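Long-range contacts in putative cell surface protein, similar to internalin proteins (Listeria monocytogenes EGD-e, PDB 5KZS), which is of unknown function but, as a leucine-rich-repeat cell-surface protein resembling internalins, may take part in contacts with the host: residues 238-243 with 329-334; 262-267 with 318-323. All blocks are in the same frame, centred on the assembly; numbering follows the deposited sequence.

Interaction 1 of 2, residues 238-243 with 329-334; sequences IFIENQ and EGCVYD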
# COMPACT_ATOMS: atom_id res chain seq x y z
N ILE A 238 -12.27 -7.53 7.92
CA ILE A 238 -10.90 -8.03 7.77
C ILE A 238 -10.81 -9.18 6.78
O ILE A 238 -11.74 -9.99 6.67
CB ILE A 238 -10.26 -8.40 9.11
CG1 ILE A 238 -10.03 -7.13 9.92
CG2 ILE A 238 -8.92 -9.12 8.92
CD1 ILE A 238 -9.75 -7.34 11.40
N PHE A 239 -9.70 -9.21 6.04
CA PHE A 239 -9.26 -10.36 5.26
C PHE A 239 -7.84 -10.71 5.69
O PHE A 239 -6.94 -9.88 5.61
CB PHE A 239 -9.28 -10.04 3.77
CG PHE A 239 -8.52 -11.02 2.90
CD1 PHE A 239 -7.14 -10.85 2.66
CD2 PHE A 239 -9.17 -12.11 2.31
CE1 PHE A 239 -6.44 -11.75 1.87
CE2 PHE A 239 -8.47 -13.00 1.52
CZ PHE A 239 -7.11 -12.83 1.29
N ILE A 240 -7.65 -11.93 6.17
CA ILE A 240 -6.32 -12.48 6.39
C ILE A 240 -6.38 -13.91 5.93
O ILE A 240 -7.36 -14.61 6.21
CB ILE A 240 -5.90 -12.43 7.88
CG1 ILE A 240 -5.70 -10.98 8.33
CG2 ILE A 240 -4.63 -13.26 8.14
CD1 ILE A 240 -5.53 -10.80 9.81
N GLU A 241 -5.36 -14.32 5.19
CA GLU A 241 -5.06 -15.72 4.95
C GLU A 241 -3.69 -16.11 5.46
O GLU A 241 -3.51 -17.24 5.92
CB GLU A 241 -5.20 -16.06 3.47
CG GLU A 241 -6.66 -16.00 3.01
CD GLU A 241 -6.92 -16.62 1.65
OE1 GLU A 241 -6.18 -16.35 0.68
OE2 GLU A 241 -7.92 -17.37 1.56
N ASN A 242 -2.73 -15.20 5.38
CA ASN A 242 -1.39 -15.46 5.89
C ASN A 242 -1.02 -14.44 6.97
O ASN A 242 -1.45 -13.29 6.93
CB ASN A 242 -0.40 -15.39 4.75
CG ASN A 242 -0.88 -16.11 3.51
OD1 ASN A 242 -0.96 -17.34 3.50
ND2 ASN A 242 -1.23 -15.36 2.47
N GLN A 243 -0.22 -14.89 7.93
CA GLN A 243 0.17 -14.07 9.08
C GLN A 243 1.32 -14.80 9.77
O GLN A 243 1.32 -16.03 9.85
CB GLN A 243 -1.02 -13.86 10.02
CG GLN A 243 -0.99 -12.56 10.82
CD GLN A 243 -1.41 -11.28 10.08
OE1 GLN A 243 -1.27 -10.17 10.62
NE2 GLN A 243 -1.94 -11.42 8.87
N GLU A 329 1.51 -19.18 2.74
CA GLU A 329 2.21 -19.17 4.05
C GLU A 329 1.39 -19.81 5.17
O GLU A 329 1.95 -20.47 6.05
CB GLU A 329 2.59 -17.74 4.48
CG GLU A 329 3.68 -17.67 5.55
CD GLU A 329 3.77 -16.33 6.28
OE1 GLU A 329 2.77 -15.57 6.37
OE2 GLU A 329 4.87 -16.04 6.80
N GLY A 330 0.07 -19.60 5.15
CA GLY A 330 -0.79 -19.96 6.27
C GLY A 330 -0.54 -18.96 7.38
O GLY A 330 0.07 -17.92 7.14
N CYS A 331 -1.00 -19.28 8.59
CA CYS A 331 -0.73 -18.46 9.78
C CYS A 331 0.27 -19.20 10.65
O CYS A 331 0.12 -20.39 10.84
CB CYS A 331 -2.03 -18.19 10.53
SG CYS A 331 -3.23 -17.19 9.60
N VAL A 332 1.31 -18.54 11.13
CA VAL A 332 2.35 -19.18 11.96
C VAL A 332 2.66 -18.31 13.18
O VAL A 332 2.71 -17.09 13.08
CB VAL A 332 3.69 -19.37 11.20
CG1 VAL A 332 4.36 -20.67 11.63
CG2 VAL A 332 3.49 -19.34 9.70
N TYR A 333 2.86 -18.92 14.33
CA TYR A 333 3.30 -18.19 15.52
C TYR A 333 4.32 -19.05 16.23
O TYR A 333 4.05 -20.21 16.50
CB TYR A 333 2.10 -17.83 16.40
CG TYR A 333 1.21 -16.84 15.70
CD1 TYR A 333 1.47 -15.48 15.77
CD2 TYR A 333 0.17 -17.27 14.88
CE1 TYR A 333 0.68 -14.56 15.08
CE2 TYR A 333 -0.62 -16.37 14.18
CZ TYR A 333 -0.37 -15.01 14.28
OH TYR A 333 -1.15 -14.10 13.59
N ASP A 334 5.50 -18.49 16.47
CA ASP A 334 6.61 -19.20 17.11
C ASP A 334 6.87 -18.74 18.55
O ASP A 334 6.51 -17.63 18.95
CB ASP A 334 7.90 -19.01 16.30
CG ASP A 334 7.73 -19.34 14.83
OD1 ASP A 334 6.72 -19.96 14.44
OD2 ASP A 334 8.62 -18.97 14.04

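Interaction 2 of 2, residues 262-267 with 318-323; sequences LPIYFQ and VQFNDA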
# COMPACT_ATOMS: atom_id res chain seq x y z
N LEU A 262 -3.93 -16.52 21.81
CA LEU A 262 -3.84 -16.18 20.39
C LEU A 262 -5.22 -15.78 19.85
O LEU A 262 -5.84 -16.54 19.10
CB LEU A 262 -3.26 -17.37 19.60
CG LEU A 262 -2.90 -17.16 18.14
CD1 LEU A 262 -1.92 -16.00 18.01
CD2 LEU A 262 -2.32 -18.43 17.54
N PRO A 263 -5.70 -14.58 20.24
CA PRO A 263 -7.05 -14.13 19.86
C PRO A 263 -7.36 -14.12 18.36
O PRO A 263 -8.52 -14.27 17.97
CB PRO A 263 -7.11 -12.71 20.43
CG PRO A 263 -6.14 -12.70 21.57
CD PRO A 263 -5.04 -13.63 21.16
N ILE A 264 -6.33 -13.91 17.54
CA ILE A 264 -6.47 -13.88 16.07
C ILE A 264 -7.15 -15.14 15.52
O ILE A 264 -8.03 -15.03 14.67
CB ILE A 264 -5.12 -13.58 15.34
CG1 ILE A 264 -5.36 -13.31 13.85
CG2 ILE A 264 -4.09 -14.69 15.52
CD1 ILE A 264 -4.16 -12.75 13.12
N TYR A 265 -6.78 -16.31 16.04
CA TYR A 265 -7.40 -17.56 15.60
C TYR A 265 -8.93 -17.51 15.74
O TYR A 265 -9.67 -17.79 14.78
CB TYR A 265 -6.84 -18.77 16.35
CG TYR A 265 -7.55 -20.07 15.98
CD1 TYR A 265 -7.16 -20.81 14.86
CD2 TYR A 265 -8.65 -20.52 16.71
CE1 TYR A 265 -7.83 -21.98 14.51
CE2 TYR A 265 -9.33 -21.68 16.36
CZ TYR A 265 -8.91 -22.42 15.26
OH TYR A 265 -9.60 -23.57 14.93
N PHE A 266 -9.40 -17.12 16.92
CA PHE A 266 -10.82 -17.24 17.28
C PHE A 266 -11.60 -16.08 16.71
O PHE A 266 -12.81 -16.19 16.46
CB PHE A 266 -11.01 -17.31 18.79
CG PHE A 266 -10.32 -18.48 19.42
CD1 PHE A 266 -8.98 -18.40 19.78
CD2 PHE A 266 -11.00 -19.67 19.62
CE1 PHE A 266 -8.33 -19.49 20.35
CE2 PHE A 266 -10.36 -20.76 20.18
CZ PHE A 266 -9.03 -20.66 20.56
N GLN A 267 -10.91 -14.96 16.53
CA GLN A 267 -11.45 -13.83 15.81
C GLN A 267 -11.70 -14.20 14.35
O GLN A 267 -12.80 -13.99 13.83
CB GLN A 267 -10.50 -12.64 15.95
CG GLN A 267 -10.58 -12.00 17.31
CD GLN A 267 -9.55 -10.91 17.52
OE1 GLN A 267 -8.34 -11.14 17.45
NE2 GLN A 267 -10.03 -9.71 17.80
N VAL A 318 2.86 -22.91 16.31
CA VAL A 318 1.50 -23.28 15.98
C VAL A 318 1.35 -22.89 14.51
O VAL A 318 1.97 -21.93 14.07
CB VAL A 318 0.53 -22.54 16.94
CG1 VAL A 318 -0.76 -22.07 16.26
CG2 VAL A 318 0.22 -23.41 18.15
N GLN A 319 0.58 -23.66 13.75
CA GLN A 319 0.24 -23.37 12.36
C GLN A 319 -1.24 -23.58 12.13
O GLN A 319 -1.81 -24.55 12.61
CB GLN A 319 1.00 -24.29 11.42
CG GLN A 319 2.39 -23.83 11.06
CD GLN A 319 3.14 -24.84 10.22
OE1 GLN A 319 2.60 -25.38 9.24
NE2 GLN A 319 4.38 -25.12 10.59
N PHE A 320 -1.88 -22.68 11.40
CA PHE A 320 -3.27 -22.86 11.04
C PHE A 320 -3.60 -22.13 9.74
O PHE A 320 -2.74 -21.49 9.12
CB PHE A 320 -4.21 -22.46 12.19
CG PHE A 320 -4.20 -21.00 12.52
CD1 PHE A 320 -5.09 -20.12 11.89
CD2 PHE A 320 -3.34 -20.49 13.49
CE1 PHE A 320 -5.11 -18.77 12.21
CE2 PHE A 320 -3.35 -19.14 13.81
CZ PHE A 320 -4.24 -18.28 13.17
N ASN A 321 -4.86 -22.28 9.31
CA ASN A 321 -5.31 -21.79 8.02
C ASN A 321 -4.46 -22.34 6.87
O ASN A 321 -4.32 -21.68 5.86
CB ASN A 321 -5.33 -20.26 8.03
CG ASN A 321 -6.59 -19.70 7.40
OD1 ASN A 321 -7.68 -20.21 7.63
ND2 ASN A 321 -6.45 -18.65 6.63
N ASP A 322 -3.92 -23.55 7.02
CA ASP A 322 -3.13 -24.17 5.96
C ASP A 322 -4.05 -24.75 4.88
O ASP A 322 -4.93 -25.57 5.16
CB ASP A 322 -2.21 -25.26 6.52
CG ASP A 322 -1.18 -24.70 7.49
OD1 ASP A 322 -0.58 -23.66 7.16
OD2 ASP A 322 -0.99 -25.29 8.58
N ALA A 323 -3.87 -24.27 3.65
CA ALA A 323 -4.56 -24.78 2.46
C ALA A 323 -3.63 -24.63 1.25
O ALA A 323 -3.99 -23.99 0.26
CB ALA A 323 -5.88 -24.04 2.25

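Interaction 1 of 2, residues 238-243 with 329-334
The side-chain amide of Asn242 receives Gly330 N in its carbonyl plane, on a lone pair of OD1 at 3.0 Å, while Glu329 N comes to the same OD1 from above that plane at 3.2 Å. The carboxylate of Glu329 is turned 58° against the amide, and its OE1 lies 3.6 Å from Asn242 CB. On the other flat pair, the ring of Tyr333 and the amide of Gln243 are 29° apart in plane; the methylene CG of Gln243 approaches the ring obliquely and packs 3.2 Å from Tyr333 OH. With chi1 at -152° and a bend at chi2, the Gln243 chain doubles back, and NE2 reaches Asn242 O at 2.7 Å. Glutamine suits this place because its long arm also carries OE1 to Leu227 N and NE2 to Leu222 O, and Tyr333 OH bonds Leu227 O. Here the leucine-rich-repeat domain, whose parallel sheet ends at strand 238-239, passes into a domain built on a mixed sheet, consistent with the immunoglobulin-like domain that follows the repeats in internalins. Gln243 pairs with Cys331 in parallel fashion: Gln243 N donates to Gly330 O, and Gln243 O takes Val332 N at 2.8 Å. Gly330, just ahead of strand 331-339, has a positive phi, which glycine adopts easily. Cys331 SG, compact and weakly polar, sits 4.0 Å from Gln243 CB and also near the Ile240 methyl CG2, in a buried contact. Asp223 OD1 takes both Glu241 N and Asn242 N, binding the loop after strand 238-239 to the repeat side.

Interaction 2 of 2, residues 262-267 with 318-323
Segment 262-267, which leads into helix 263-270, comes nearest the end of strand 312-320 where Tyr265 CA stands 8.1 Å from Phe320 CA, too far for backbone pairing and bridged by side chains, Phe320 foremost among them. Its CG sits between the backbone N and the carbonyl carbon (chi1 67°), a choice that directs the ring at the helix. Tyr265 meets it in a T-shaped stack: the CD1 edge of the tyrosine points at the face of Phe320, centroids 5.1 Å apart and planes at 85°, with Tyr265 CD1 lying over the middle of the phenylalanine ring, 3.7 Å from Phe320 CD1. An edge carrying slightly positive hydrogens against an electron-rich face makes this mutually favourable. Tyrosine suits the position because its ring is apolar where it meets Phe320 while its hydroxyl satisfies Pro277 O. At the rim of the same phenylalanine, Ile264 CG2 lies near the ring plane, 4.3 Å from Phe320 CZ. Leu262 CD2 comes in obliquely, 3.9 Å from Phe320 CE2, and meets Val318 CG1 tip to tip at 4.2 Å. Branched aliphatic residues serve here because their methyl groups fit around the aromatic ring without polar atoms that would need partners. Strand 312-320 lies between strands 331-339 and 279-283 in the mixed sheet, and helix 263-270 packs on one face of it. Val279 of strand 279-283 touches Tyr265, Val318 and Phe320, Leu262 reaches Tyr333 of strand 331-339, and Leu262 also rests on Ile302 in strand 301-304.

Both contacts are buried and lie side by side, their centres about 7 Å apart, yet they do different work. Interaction 1 joins the end of the repeat domain to the mixed sheet and is mostly polar, built on backbone pairing and amide groups, as befits an edge strand where chains from two domains meet. Interaction 2 lies inside the second domain and is wholly apolar across its segments, a helix packed on the same sheet. They share that sheet through neighbouring strands 331-339 and 312-320, probably hydrogen-bonded from Cys331 N to Phe320 O at 2.9 Å. Tyr333 of interaction 1 also packs against Ile264 of interaction 2, bringing the apolar side of helix 263-270 up to the domain junction.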